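Local coordinates for putative Fe-S biosynthesis protein (PDB 2QGO), which is a putative iron-sulphur cluster biosynthesis protein of the HesB/IscA-like family, probably involved in the assembly or delivery of Fe-S clusters, at residues V13-R18 with V110-G115; L26-D31 with P86-D91; G34-I39 with P60-K65. All coordinates share one frame; numbering follows the deposited sequence.

Interaction 1 of 3, residues V13-R18 with V110-G115; sequences VDYLKR and VDIGNG
Tyr15 and Leu16 on helix 10-18 meet Ile112 of strand 104-114 in a small apolar helix-on-sheet contact, with one isoleucine reaching out from the strand to two neighbouring helix residues. The backbones stay well apart: the CA atoms of Leu16 and Ile112 are 9.6 Å from each other, and no hydrogen bond crosses between the segments. What bridges the distance is Ile112 CD1. With CG1 anti to the carbonyl carbon (chi1 -72°) and the chain extended beyond it, this methyl is carried out towards the helix, while Tyr15 comes from the opposite direction. Ile112 CD1 arrives at the edge of the phenol ring, near its plane, 3.5 Å from Tyr15 CE2. Ile112 CD1 also lies 4.0 Å from Tyr15 OH, so it sits beside the hydroxyl end of the ring and not over a face. Leu16 joins more loosely, its CD2 4.3 Å from Ile112 CD1.

In the mixed sheet of this HesB/IscA-like domain, strand 104-114 runs between strands 96-101 and 50-55, and Ile112 also touches Leu97 and Trp54 on those neighbours. The tyrosine ring has other neighbours: Tyr92 stacks on it, and Arg18 NH1 lies in its plane at the edge. Leu16, the buried member of the trio, leans on Phe8 and Ile21 as well. Two residues beyond Ile112 the strand gives way directly to helix 115-125, where Asn114 takes the N-cap position and its OD1 accepts a hydrogen bond from the backbone N of Ala117.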
ATOM      1  N   VAL A  13      -1.201   6.361  10.756  1.00 25.60           N
ATOM      2  CA  VAL A  13      -1.988   7.478  10.239  1.00 26.24           C
ATOM      3  C   VAL A  13      -1.180   8.780  10.282  1.00 26.14           C
ATOM      4  O   VAL A  13      -1.139   9.533   9.304  1.00 25.03           O
ATOM      5  CB  VAL A  13      -3.291   7.670  11.056  1.00 27.87           C
ATOM      6  CG1 VAL A  13      -3.920   9.026  10.736  1.00 26.40           C
ATOM      7  CG2 VAL A  13      -4.264   6.548  10.743  1.00 26.17           C
ATOM      8  N   ASP A  14      -0.546   9.047  11.419  1.00 27.49           N
ATOM      9  CA  ASP A  14       0.264  10.254  11.558  1.00 28.62           C
ATOM     10  C   ASP A  14       1.349  10.279  10.498  1.00 27.48           C
ATOM     11  O   ASP A  14       1.563  11.294   9.837  1.00 27.63           O
ATOM     12  CB  ASP A  14       0.919  10.321  12.933  1.00 32.06           C
ATOM     13  CG  ASP A  14      -0.037  10.770  14.006  1.00 37.07           C
ATOM     14  OD1 ASP A  14      -1.140  11.266  13.665  1.00 40.37           O
ATOM     15  OD2 ASP A  14       0.318  10.633  15.197  1.00 40.56           O
ATOM     16  N   TYR A  15       2.029   9.150  10.339  1.00 27.26           N
ATOM     17  CA  TYR A  15       3.098   9.051   9.357  1.00 27.66           C
ATOM     18  C   TYR A  15       2.582   9.330   7.938  1.00 26.83           C
ATOM     19  O   TYR A  15       3.132  10.164   7.220  1.00 26.03           O
ATOM     20  CB  TYR A  15       3.746   7.663   9.434  1.00 27.13           C
ATOM     21  CG  TYR A  15       4.818   7.436   8.392  1.00 27.60           C
ATOM     22  CD1 TYR A  15       6.050   8.079   8.474  1.00 27.79           C
ATOM     23  CD2 TYR A  15       4.580   6.605   7.298  1.00 28.22           C
ATOM     24  CE1 TYR A  15       7.028   7.900   7.478  1.00 28.62           C
ATOM     25  CE2 TYR A  15       5.539   6.422   6.302  1.00 28.54           C
ATOM     26  CZ  TYR A  15       6.763   7.073   6.396  1.00 28.54           C
ATOM     27  OH  TYR A  15       7.692   6.901   5.394  1.00 28.80           O
ATOM     28  N   LEU A  16       1.527   8.631   7.535  1.00 27.04           N
ATOM     29  CA  LEU A  16       0.967   8.838   6.201  1.00 27.26           C
ATOM     30  C   LEU A  16       0.653  10.317   5.994  1.00 27.93           C
ATOM     31  O   LEU A  16       0.805  10.844   4.890  1.00 25.47           O
ATOM     32  CB  LEU A  16      -0.288   7.981   6.011  1.00 26.88           C
ATOM     33  CG  LEU A  16      -0.012   6.469   6.090  1.00 28.80           C
ATOM     34  CD1 LEU A  16      -1.311   5.681   6.007  1.00 30.63           C
ATOM     35  CD2 LEU A  16       0.923   6.065   4.970  1.00 28.15           C
ATOM     36  N   LYS A  17       0.220  10.974   7.072  1.00 28.33           N
ATOM     37  CA  LYS A  17      -0.091  12.400   7.051  1.00 30.18           C
ATOM     38  C   LYS A  17       1.174  13.243   6.857  1.00 30.73           C
ATOM     39  O   LYS A  17       1.179  14.180   6.057  1.00 29.05           O
ATOM     40  CB  LYS A  17      -0.772  12.815   8.355  1.00 31.80           C
ATOM     41  CG  LYS A  17      -2.282  12.672   8.362  1.00 34.25           C
ATOM     42  CD  LYS A  17      -2.847  12.958   9.766  1.00 34.58           C
ATOM     43  CE  LYS A  17      -4.357  12.833   9.784  1.00 35.69           C
ATOM     44  NZ  LYS A  17      -4.943  12.811  11.172  1.00 37.52           N
ATOM     45  N   ARG A  18       2.236  12.924   7.598  1.00 30.60           N
ATOM     46  CA  ARG A  18       3.500  13.656   7.475  1.00 32.29           C
ATOM     47  C   ARG A  18       4.030  13.541   6.053  1.00 31.77           C
ATOM     48  O   ARG A  18       4.777  14.395   5.588  1.00 31.84           O
ATOM     49  CB  ARG A  18       4.568  13.092   8.418  1.00 33.28           C
ATOM     50  CG  ARG A  18       4.238  13.181   9.894  1.00 37.57           C
ATOM     51  CD  ARG A  18       5.439  12.743  10.740  1.00 39.51           C
ATOM     52  NE  ARG A  18       5.029  11.918  11.871  1.00 41.66           N
ATOM     53  CZ  ARG A  18       5.201  10.602  11.937  1.00 41.77           C
ATOM     54  NH1 ARG A  18       5.784   9.952  10.942  1.00 42.93           N
ATOM     55  NH2 ARG A  18       4.781   9.925  12.994  1.00 44.42           N
ATOM     56  N   VAL A 110       7.550  -2.027   4.941  1.00 27.87           N
ATOM     57  CA  VAL A 110       6.780  -1.726   3.740  1.00 27.17           C
ATOM     58  C   VAL A 110       7.255  -0.405   3.145  1.00 26.23           C
ATOM     59  O   VAL A 110       7.396   0.593   3.854  1.00 25.42           O
ATOM     60  CB  VAL A 110       5.261  -1.598   4.056  1.00 27.43           C
ATOM     61  CG1 VAL A 110       4.481  -1.327   2.768  1.00 25.45           C
ATOM     62  CG2 VAL A 110       4.747  -2.867   4.742  1.00 25.37           C
ATOM     63  N   ASP A 111       7.498  -0.406   1.840  1.00 26.87           N
ATOM     64  CA  ASP A 111       7.949   0.798   1.150  1.00 29.27           C
ATOM     65  C   ASP A 111       6.779   1.630   0.618  1.00 27.98           C
ATOM     66  O   ASP A 111       5.672   1.131   0.431  1.00 27.09           O
ATOM     67  CB  ASP A 111       8.863   0.432  -0.025  1.00 33.81           C
ATOM     68  CG  ASP A 111      10.031  -0.430   0.393  1.00 37.87           C
ATOM     69  OD1 ASP A 111      10.741  -0.058   1.358  1.00 41.00           O
ATOM     70  OD2 ASP A 111      10.249  -1.481  -0.245  1.00 41.87           O
ATOM     71  N   ILE A 112       7.036   2.910   0.400  1.00 26.17           N
ATOM     72  CA  ILE A 112       6.032   3.806  -0.145  1.00 26.40           C
ATOM     73  C   ILE A 112       6.581   4.375  -1.444  1.00 25.56           C
ATOM     74  O   ILE A 112       7.723   4.833  -1.498  1.00 24.30           O
ATOM     75  CB  ILE A 112       5.733   4.978   0.800  1.00 28.48           C
ATOM     76  CG1 ILE A 112       4.934   4.482   2.012  1.00 29.38           C
ATOM     77  CG2 ILE A 112       4.968   6.070   0.045  1.00 27.88           C
ATOM     78  CD1 ILE A 112       4.717   5.559   3.048  1.00 31.70           C
ATOM     79  N   GLY A 113       5.766   4.349  -2.488  1.00 24.71           N
ATOM     80  CA  GLY A 113       6.214   4.878  -3.755  1.00 24.57           C
ATOM     81  C   GLY A 113       5.193   5.734  -4.471  1.00 23.48           C
ATOM     82  O   GLY A 113       3.994   5.437  -4.472  1.00 22.74           O
ATOM     83  N   ASN A 114       5.687   6.818  -5.057  1.00 22.77           N
ATOM     84  CA  ASN A 114       4.881   7.741  -5.842  1.00 21.75           C
ATOM     85  C   ASN A 114       4.631   7.007  -7.166  1.00 20.42           C
ATOM     86  O   ASN A 114       5.536   6.877  -7.983  1.00 20.26           O
ATOM     87  CB  ASN A 114       5.680   9.020  -6.102  1.00 21.60           C
ATOM     88  CG  ASN A 114       4.950   9.995  -7.002  1.00 23.03           C
ATOM     89  OD1 ASN A 114       4.194   9.598  -7.890  1.00 22.03           O
ATOM     90  ND2 ASN A 114       5.190  11.283  -6.788  1.00 24.87           N
ATOM     91  N   GLY A 115       3.403   6.541  -7.367  1.00 20.01           N
ATOM     92  CA  GLY A 115       3.066   5.800  -8.572  1.00 21.13           C
ATOM     93  C   GLY A 115       3.395   6.464  -9.898  1.00 22.90           C
ATOM     94  O   GLY A 115       3.997   5.852 -10.786  1.00 21.09           O
TER

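Interaction 2 of 3, residues L26-D31 with P86-D91; sequences LILITD and PNMVMD
The backbones carrying Leu28 and Met90 face each other without pairing, their CA atoms 10.7 Å apart and no hydrogen bond between the segments. Leu28 points from strand 25-30 towards strand 88-93, and Met88 and Met90, alternate residues on the latter, point back. The leucine fork divides its two methyls between them. Leu28 CD2 goes to the sulphur of Met88, 4.2 Å from SD, whereas Leu28 CD1 meets the terminal methyl of Met90, also 4.2 Å away at CE.

The methionines arrive differently shaped. Met88 is stretched out as far as SD (chi2 178°) and turns off only at its last bond, so sulphur presents itself to the leucine; Met90 bends already at chi2 (72°), and it is the methyl that leads. Strands 25-30 and 88-93 are not neighbours in the sheet: 96-101, 104-114 and 50-55 come between them, so the contact spans the interior of a strongly curved sheet. Ile52 beside Leu28, and Leu97 and Leu99 beside Met90, continue the same core.

All three touching residues are buried; the carbonyl of Leu28 is hydrogen-bonded by Thr76 OG1. Across the segments the contact is apolar, methyl on sulphur at Met88 and methyl on methyl at Met90, held by van der Waals attraction and the burial of apolar surface: non-directional, and probably tolerant of small shifts between the two strands.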
ATOM      1  N   LEU A  26      -4.591   4.938  -2.503  1.00 21.65           N
ATOM      2  CA  LEU A  26      -3.511   4.051  -2.081  1.00 21.90           C
ATOM      3  C   LEU A  26      -3.684   2.656  -2.653  1.00 22.23           C
ATOM      4  O   LEU A  26      -4.792   2.125  -2.704  1.00 22.40           O
ATOM      5  CB  LEU A  26      -3.440   3.971  -0.555  1.00 21.02           C
ATOM      6  CG  LEU A  26      -3.213   5.300   0.160  1.00 22.00           C
ATOM      7  CD1 LEU A  26      -3.193   5.059   1.659  1.00 23.30           C
ATOM      8  CD2 LEU A  26      -1.895   5.934  -0.311  1.00 19.51           C
ATOM      9  N   ILE A  27      -2.574   2.077  -3.088  1.00 21.10           N
ATOM     10  CA  ILE A  27      -2.568   0.742  -3.662  1.00 23.12           C
ATOM     11  C   ILE A  27      -1.590  -0.130  -2.892  1.00 23.82           C
ATOM     12  O   ILE A  27      -0.389   0.131  -2.888  1.00 24.18           O
ATOM     13  CB  ILE A  27      -2.132   0.786  -5.143  1.00 24.94           C
ATOM     14  CG1 ILE A  27      -3.114   1.638  -5.946  1.00 25.56           C
ATOM     15  CG2 ILE A  27      -2.019  -0.627  -5.700  1.00 24.89           C
ATOM     16  CD1 ILE A  27      -2.648   1.941  -7.364  1.00 28.65           C
ATOM     17  N   LEU A  28      -2.112  -1.158  -2.232  1.00 24.17           N
ATOM     18  CA  LEU A  28      -1.278  -2.081  -1.472  1.00 26.06           C
ATOM     19  C   LEU A  28      -1.025  -3.293  -2.356  1.00 27.29           C
ATOM     20  O   LEU A  28      -1.958  -3.930  -2.827  1.00 29.43           O
ATOM     21  CB  LEU A  28      -1.992  -2.509  -0.184  1.00 23.69           C
ATOM     22  CG  LEU A  28      -1.353  -3.607   0.679  1.00 26.31           C
ATOM     23  CD1 LEU A  28       0.039  -3.166   1.150  1.00 25.64           C
ATOM     24  CD2 LEU A  28      -2.265  -3.901   1.887  1.00 25.13           C
ATOM     25  N   ILE A  29       0.238  -3.605  -2.597  1.00 28.44           N
ATOM     26  CA  ILE A  29       0.559  -4.745  -3.439  1.00 29.95           C
ATOM     27  C   ILE A  29       1.824  -5.441  -2.980  1.00 29.18           C
ATOM     28  O   ILE A  29       2.578  -4.913  -2.160  1.00 26.75           O
ATOM     29  CB  ILE A  29       0.763  -4.310  -4.891  1.00 30.46           C
ATOM     30  CG1 ILE A  29       1.901  -3.298  -4.956  1.00 31.84           C
ATOM     31  CG2 ILE A  29      -0.520  -3.710  -5.439  1.00 33.02           C
ATOM     32  CD1 ILE A  29       2.346  -2.974  -6.353  1.00 37.12           C
ATOM     33  N   THR A  30       2.041  -6.641  -3.507  1.00 30.44           N
ATOM     34  CA  THR A  30       3.241  -7.396  -3.185  1.00 32.89           C
ATOM     35  C   THR A  30       4.242  -6.833  -4.169  1.00 32.49           C
ATOM     36  O   THR A  30       3.869  -6.362  -5.239  1.00 34.33           O
ATOM     37  CB  THR A  30       3.093  -8.901  -3.486  1.00 34.78           C
ATOM     38  OG1 THR A  30       2.992  -9.082  -4.903  1.00 37.57           O
ATOM     39  CG2 THR A  30       1.852  -9.470  -2.826  1.00 35.67           C
ATOM     40  N   ASP A  31       5.511  -6.866  -3.817  1.00 33.28           N
ATOM     41  CA  ASP A  31       6.517  -6.348  -4.718  1.00 32.81           C
ATOM     42  C   ASP A  31       7.530  -7.452  -4.970  1.00 31.23           C
ATOM     43  O   ASP A  31       8.506  -7.572  -4.240  1.00 31.39           O
ATOM     44  CB  ASP A  31       7.208  -5.134  -4.091  1.00 34.44           C
ATOM     45  CG  ASP A  31       8.072  -4.391  -5.079  1.00 35.77           C
ATOM     46  OD1 ASP A  31       8.321  -4.942  -6.177  1.00 36.19           O
ATOM     47  OD2 ASP A  31       8.505  -3.262  -4.759  1.00 37.03           O
ATOM     48  N   PRO A  86      -6.312 -11.737   6.429  1.00 37.53           N
ATOM     49  CA  PRO A  86      -7.548 -11.257   7.058  1.00 35.19           C
ATOM     50  C   PRO A  86      -7.298 -10.305   8.223  1.00 33.38           C
ATOM     51  O   PRO A  86      -6.407 -10.536   9.042  1.00 32.78           O
ATOM     52  CB  PRO A  86      -8.225 -12.548   7.503  1.00 37.58           C
ATOM     53  CG  PRO A  86      -7.048 -13.402   7.900  1.00 38.84           C
ATOM     54  CD  PRO A  86      -6.055 -13.148   6.771  1.00 37.82           C
ATOM     55  N   ASN A  87      -8.091  -9.237   8.286  1.00 30.35           N
ATOM     56  CA  ASN A  87      -7.989  -8.234   9.346  1.00 29.05           C
ATOM     57  C   ASN A  87      -6.580  -7.657   9.436  1.00 27.20           C
ATOM     58  O   ASN A  87      -5.898  -7.793  10.453  1.00 26.57           O
ATOM     59  CB  ASN A  87      -8.393  -8.849  10.691  1.00 30.76           C
ATOM     60  CG  ASN A  87      -9.813  -9.386  10.681  1.00 32.01           C
ATOM     61  OD1 ASN A  87     -10.067 -10.521  11.100  1.00 32.99           O
ATOM     62  ND2 ASN A  87     -10.746  -8.575  10.201  1.00 30.47           N
ATOM     63  N   MET A  88      -6.153  -6.999   8.365  1.00 25.89           N
ATOM     64  CA  MET A  88      -4.829  -6.408   8.327  1.00 24.29           C
ATOM     65  C   MET A  88      -4.703  -5.135   9.143  1.00 23.19           C
ATOM     66  O   MET A  88      -5.654  -4.378   9.319  1.00 22.50           O
ATOM     67  CB  MET A  88      -4.409  -6.117   6.887  1.00 24.56           C
ATOM     68  CG  MET A  88      -4.214  -7.364   6.045  1.00 25.98           C
ATOM     69  SD  MET A  88      -3.763  -6.986   4.338  1.00 23.26           S
ATOM     70  CE  MET A  88      -5.365  -6.531   3.704  1.00 25.74           C
ATOM     71  N   VAL A  89      -3.498  -4.920   9.638  1.00 22.88           N
ATOM     72  CA  VAL A  89      -3.177  -3.751  10.418  1.00 21.76           C
ATOM     73  C   VAL A  89      -1.876  -3.174   9.873  1.00 21.74           C
ATOM     74  O   VAL A  89      -0.908  -3.905   9.656  1.00 21.75           O
ATOM     75  CB  VAL A  89      -2.975  -4.107  11.909  1.00 24.37           C
ATOM     76  CG1 VAL A  89      -2.414  -2.905  12.661  1.00 22.98           C
ATOM     77  CG2 VAL A  89      -4.299  -4.551  12.529  1.00 23.14           C
ATOM     78  N   MET A  90      -1.870  -1.871   9.618  1.00 20.83           N
ATOM     79  CA  MET A  90      -0.661  -1.202   9.152  1.00 21.96           C
ATOM     80  C   MET A  90      -0.191  -0.355  10.336  1.00 20.03           C
ATOM     81  O   MET A  90      -0.946   0.432  10.891  1.00 20.01           O
ATOM     82  CB  MET A  90      -0.945  -0.309   7.935  1.00 22.11           C
ATOM     83  CG  MET A  90       0.319   0.287   7.279  1.00 25.83           C
ATOM     84  SD  MET A  90       1.335  -0.926   6.360  1.00 26.70           S
ATOM     85  CE  MET A  90       0.386  -1.031   4.780  1.00 28.38           C
ATOM     86  N   ASP A  91       1.059  -0.539  10.732  1.00 22.56           N
ATOM     87  CA  ASP A  91       1.613   0.206  11.854  1.00 24.44           C
ATOM     88  C   ASP A  91       2.898   0.907  11.431  1.00 25.20           C
ATOM     89  O   ASP A  91       3.418   0.663  10.341  1.00 26.47           O
ATOM     90  CB  ASP A  91       1.879  -0.752  13.017  1.00 24.53           C
ATOM     91  CG  ASP A  91       2.317  -0.040  14.274  1.00 27.76           C
ATOM     92  OD1 ASP A  91       1.899   1.117  14.493  1.00 26.90           O
ATOM     93  OD2 ASP A  91       3.074  -0.648  15.063  1.00 33.33           O
TER

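Interaction 3 of 3, residues G34-I39 with P60-K65; sequences GGKYSI and PDYPVK
The Tyr37 ring has Lys36 CG over one face, offset towards the rim, and Tyr62 CE2 at its edge, near the plane. Around the Tyr62 ring, Lys36 CE comes in at the edge, 3.9 Å from Tyr62 CE2. The two tyrosine side chains run antiparallel alongside one another, touching at CE2 of Tyr37 and CE2 of Tyr62, 3.5 Å apart. The ring centroids are 5.8 Å apart with planes at 38°, an oblique pairing.

A water bridges the two segments: it accepts from Tyr37 N at 2.9 Å and hydrogen-bonds with Tyr62 OH at 3.1 Å. Tyr37 belongs to a type I beta turn, Gly35 to Ser38, in the loop that follows strand 25-30 of the mixed sheet and leads into residues 40-48, which are not modelled. Both tyrosines rest on Ile27 and Ile29 of that strand, and Tyr37 also reaches Leu118 and Leu119 of helix 115-125. Replacing Tyr62 by an alanine would probably open a gap beside the Tyr37 ring edge and leave the bridging water without its phenolic partner.

Further out, Lys36 places CG between its backbone N and carbonyl carbon (chi1 61°) and then runs fully extended past the edge of Tyr62. The main partner of its NZ is the carboxylate of Asp59, a salt bridge to OD2; across the contact a further, long salt bridge puts Lys36 NZ 3.5 Å from Asp61 OD2. Asp59 OD2 is also hydrogen-bonded to Tyr37 OH, so one acidic oxygen gathers the polar ends of both turn residues.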
ATOM      1  N   GLY A  34       7.925  -7.956 -10.303  1.00 24.52           N
ATOM      2  CA  GLY A  34       7.180  -8.173 -11.532  1.00 24.72           C
ATOM      3  C   GLY A  34       6.112  -7.163 -11.918  1.00 25.33           C
ATOM      4  O   GLY A  34       5.745  -7.089 -13.092  1.00 24.94           O
ATOM      5  N   GLY A  35       5.609  -6.393 -10.954  1.00 24.13           N
ATOM      6  CA  GLY A  35       4.568  -5.416 -11.249  1.00 25.09           C
ATOM      7  C   GLY A  35       5.069  -4.090 -11.798  1.00 26.37           C
ATOM      8  O   GLY A  35       6.259  -3.763 -11.684  1.00 25.46           O
ATOM      9  N   LYS A  36       4.163  -3.312 -12.384  1.00 26.39           N
ATOM     10  CA  LYS A  36       4.547  -2.025 -12.949  1.00 27.98           C
ATOM     11  C   LYS A  36       5.011  -1.022 -11.897  1.00 28.30           C
ATOM     12  O   LYS A  36       5.799  -0.127 -12.205  1.00 28.48           O
ATOM     13  CB  LYS A  36       3.402  -1.425 -13.782  1.00 28.32           C
ATOM     14  CG  LYS A  36       2.106  -1.137 -13.037  1.00 29.56           C
ATOM     15  CD  LYS A  36       1.104  -0.457 -13.981  1.00 29.31           C
ATOM     16  CE  LYS A  36      -0.199  -0.097 -13.284  1.00 28.89           C
ATOM     17  NZ  LYS A  36      -1.176   0.504 -14.241  1.00 27.45           N
ATOM     18  N   TYR A  37       4.550  -1.187 -10.658  1.00 29.42           N
ATOM     19  CA  TYR A  37       4.930  -0.280  -9.573  1.00 29.16           C
ATOM     20  C   TYR A  37       6.066  -0.776  -8.661  1.00 31.12           C
ATOM     21  O   TYR A  37       6.197  -0.307  -7.526  1.00 31.27           O
ATOM     22  CB  TYR A  37       3.710   0.031  -8.704  1.00 27.65           C
ATOM     23  CG  TYR A  37       2.626   0.813  -9.409  1.00 26.25           C
ATOM     24  CD1 TYR A  37       2.903   2.047  -9.994  1.00 24.51           C
ATOM     25  CD2 TYR A  37       1.315   0.332  -9.469  1.00 25.35           C
ATOM     26  CE1 TYR A  37       1.906   2.791 -10.620  1.00 23.97           C
ATOM     27  CE2 TYR A  37       0.304   1.070 -10.093  1.00 25.83           C
ATOM     28  CZ  TYR A  37       0.608   2.301 -10.668  1.00 26.11           C
ATOM     29  OH  TYR A  37      -0.369   3.045 -11.282  1.00 25.35           O
ATOM     30  N   SER A  38       6.894  -1.697  -9.149  1.00 31.81           N
ATOM     31  CA  SER A  38       8.002  -2.247  -8.354  1.00 33.45           C
ATOM     32  C   SER A  38       8.937  -1.209  -7.706  1.00 34.98           C
ATOM     33  O   SER A  38       9.388  -0.276  -8.358  1.00 35.07           O
ATOM     34  CB  SER A  38       8.816  -3.215  -9.216  1.00 33.18           C
ATOM     35  OG  SER A  38       9.735  -3.960  -8.439  1.00 31.96           O
ATOM     36  N   ILE A  39       9.234  -1.436  -6.424  1.00 37.36           N
ATOM     37  CA  ILE A  39      10.077  -0.599  -5.546  1.00 39.80           C
ATOM     38  C   ILE A  39       9.706   0.873  -5.545  1.00 40.84           C
ATOM     39  O   ILE A  39       8.620   1.247  -5.075  1.00 41.17           O
ATOM     40  CB  ILE A  39      11.620  -0.734  -5.837  1.00 41.33           C
ATOM     41  CG1 ILE A  39      12.001  -0.002  -7.122  1.00 43.32           C
ATOM     42  CG2 ILE A  39      12.021  -2.200  -5.875  1.00 41.30           C
ATOM     43  CD1 ILE A  39      12.306   1.496  -6.912  1.00 44.41           C
ATOM     44  N   PRO A  60      -7.370   1.385 -12.919  1.00 32.91           N
ATOM     45  CA  PRO A  60      -8.253   0.253 -13.230  1.00 32.92           C
ATOM     46  C   PRO A  60      -7.617  -1.133 -13.066  1.00 33.46           C
ATOM     47  O   PRO A  60      -8.328  -2.125 -12.932  1.00 32.90           O
ATOM     48  CB  PRO A  60      -8.710   0.546 -14.665  1.00 33.32           C
ATOM     49  CG  PRO A  60      -7.634   1.460 -15.209  1.00 34.86           C
ATOM     50  CD  PRO A  60      -7.331   2.347 -14.032  1.00 32.63           C
ATOM     51  N   ASP A  61      -6.289  -1.209 -13.078  1.00 33.29           N
ATOM     52  CA  ASP A  61      -5.614  -2.493 -12.884  1.00 33.86           C
ATOM     53  C   ASP A  61      -5.694  -2.923 -11.412  1.00 32.87           C
ATOM     54  O   ASP A  61      -5.357  -4.061 -11.069  1.00 33.65           O
ATOM     55  CB  ASP A  61      -4.138  -2.411 -13.289  1.00 34.74           C
ATOM     56  CG  ASP A  61      -3.931  -2.503 -14.796  1.00 37.87           C
ATOM     57  OD1 ASP A  61      -4.934  -2.616 -15.547  1.00 36.40           O
ATOM     58  OD2 ASP A  61      -2.751  -2.467 -15.227  1.00 39.09           O
ATOM     59  N   TYR A  62      -6.135  -2.013 -10.547  1.00 30.44           N
ATOM     60  CA  TYR A  62      -6.246  -2.295  -9.110  1.00 29.48           C
ATOM     61  C   TYR A  62      -7.595  -1.777  -8.619  1.00 30.05           C
ATOM     62  O   TYR A  62      -7.661  -0.777  -7.904  1.00 29.37           O
ATOM     63  CB  TYR A  62      -5.116  -1.588  -8.361  1.00 27.23           C
ATOM     64  CG  TYR A  62      -3.739  -2.057  -8.767  1.00 28.00           C
ATOM     65  CD1 TYR A  62      -3.192  -3.220  -8.235  1.00 26.96           C
ATOM     66  CD2 TYR A  62      -3.000  -1.359  -9.717  1.00 28.44           C
ATOM     67  CE1 TYR A  62      -1.939  -3.683  -8.644  1.00 28.56           C
ATOM     68  CE2 TYR A  62      -1.746  -1.812 -10.132  1.00 28.80           C
ATOM     69  CZ  TYR A  62      -1.225  -2.976  -9.590  1.00 29.25           C
ATOM     70  OH  TYR A  62      -0.002  -3.438 -10.003  1.00 33.59           O
ATOM     71  N   PRO A  63      -8.685  -2.479  -8.972  1.00 30.19           N
ATOM     72  CA  PRO A  63     -10.065  -2.142  -8.626  1.00 29.99           C
ATOM     73  C   PRO A  63     -10.637  -2.630  -7.306  1.00 29.32           C
ATOM     74  O   PRO A  63     -11.670  -2.123  -6.861  1.00 29.95           O
ATOM     75  CB  PRO A  63     -10.833  -2.737  -9.789  1.00 31.04           C
ATOM     76  CG  PRO A  63     -10.148  -4.069  -9.917  1.00 29.83           C
ATOM     77  CD  PRO A  63      -8.656  -3.715  -9.781  1.00 29.10           C
ATOM     78  N   VAL A  64      -9.993  -3.616  -6.693  1.00 28.99           N
ATOM     79  CA  VAL A  64     -10.491  -4.180  -5.447  1.00 28.96           C
ATOM     80  C   VAL A  64     -10.272  -3.298  -4.226  1.00 29.32           C
ATOM     81  O   VAL A  64      -9.142  -2.971  -3.866  1.00 29.03           O
ATOM     82  CB  VAL A  64      -9.860  -5.549  -5.188  1.00 28.97           C
ATOM     83  CG1 VAL A  64     -10.531  -6.207  -3.976  1.00 27.86           C
ATOM     84  CG2 VAL A  64      -9.993  -6.414  -6.428  1.00 29.48           C
ATOM     85  N   LYS A  65     -11.371  -2.932  -3.579  1.00 28.90           N
ATOM     86  CA  LYS A  65     -11.302  -2.080  -2.409  1.00 29.12           C
ATOM     87  C   LYS A  65     -11.016  -2.859  -1.142  1.00 28.50           C
ATOM     88  O   LYS A  65     -11.544  -3.950  -0.932  1.00 29.88           O
ATOM     89  CB  LYS A  65     -12.612  -1.311  -2.237  1.00 29.87           C
ATOM     90  CG  LYS A  65     -12.878  -0.304  -3.343  1.00 31.62           C
ATOM     91  CD  LYS A  65     -14.196   0.422  -3.119  1.00 32.95           C
ATOM     92  CE  LYS A  65     -14.406   1.508  -4.162  1.00 33.79           C
ATOM     93  NZ  LYS A  65     -15.749   2.155  -4.021  1.00 37.02           N
TER
HETATM   94  O   HOH W   1       2.996  -3.257  -9.375  1.00 30.20           O

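How the interactions relate
All three contacts draw on the same mixed sheet. Interactions 1 and 2 have centres about 12 Å apart and meet where Val110 CG2 lies 4.2 Å from Met90 SD, an apolar touch between the two contacts. Interactions 2 and 3, also about 12 Å apart by centres, are joined more firmly: Asp31, just after strand 25-30, reaches across its own loop, Asp31 OD1 to Ser38 OG (2.8 Å), while Ile29 CG2 packs on Tyr62 CE1 at 3.5 Å. Interactions 1 and 3 lie on opposite sides of the chain's centre, their own centres about 16 Å apart, yet Gly115 O approaches Tyr37 CE1.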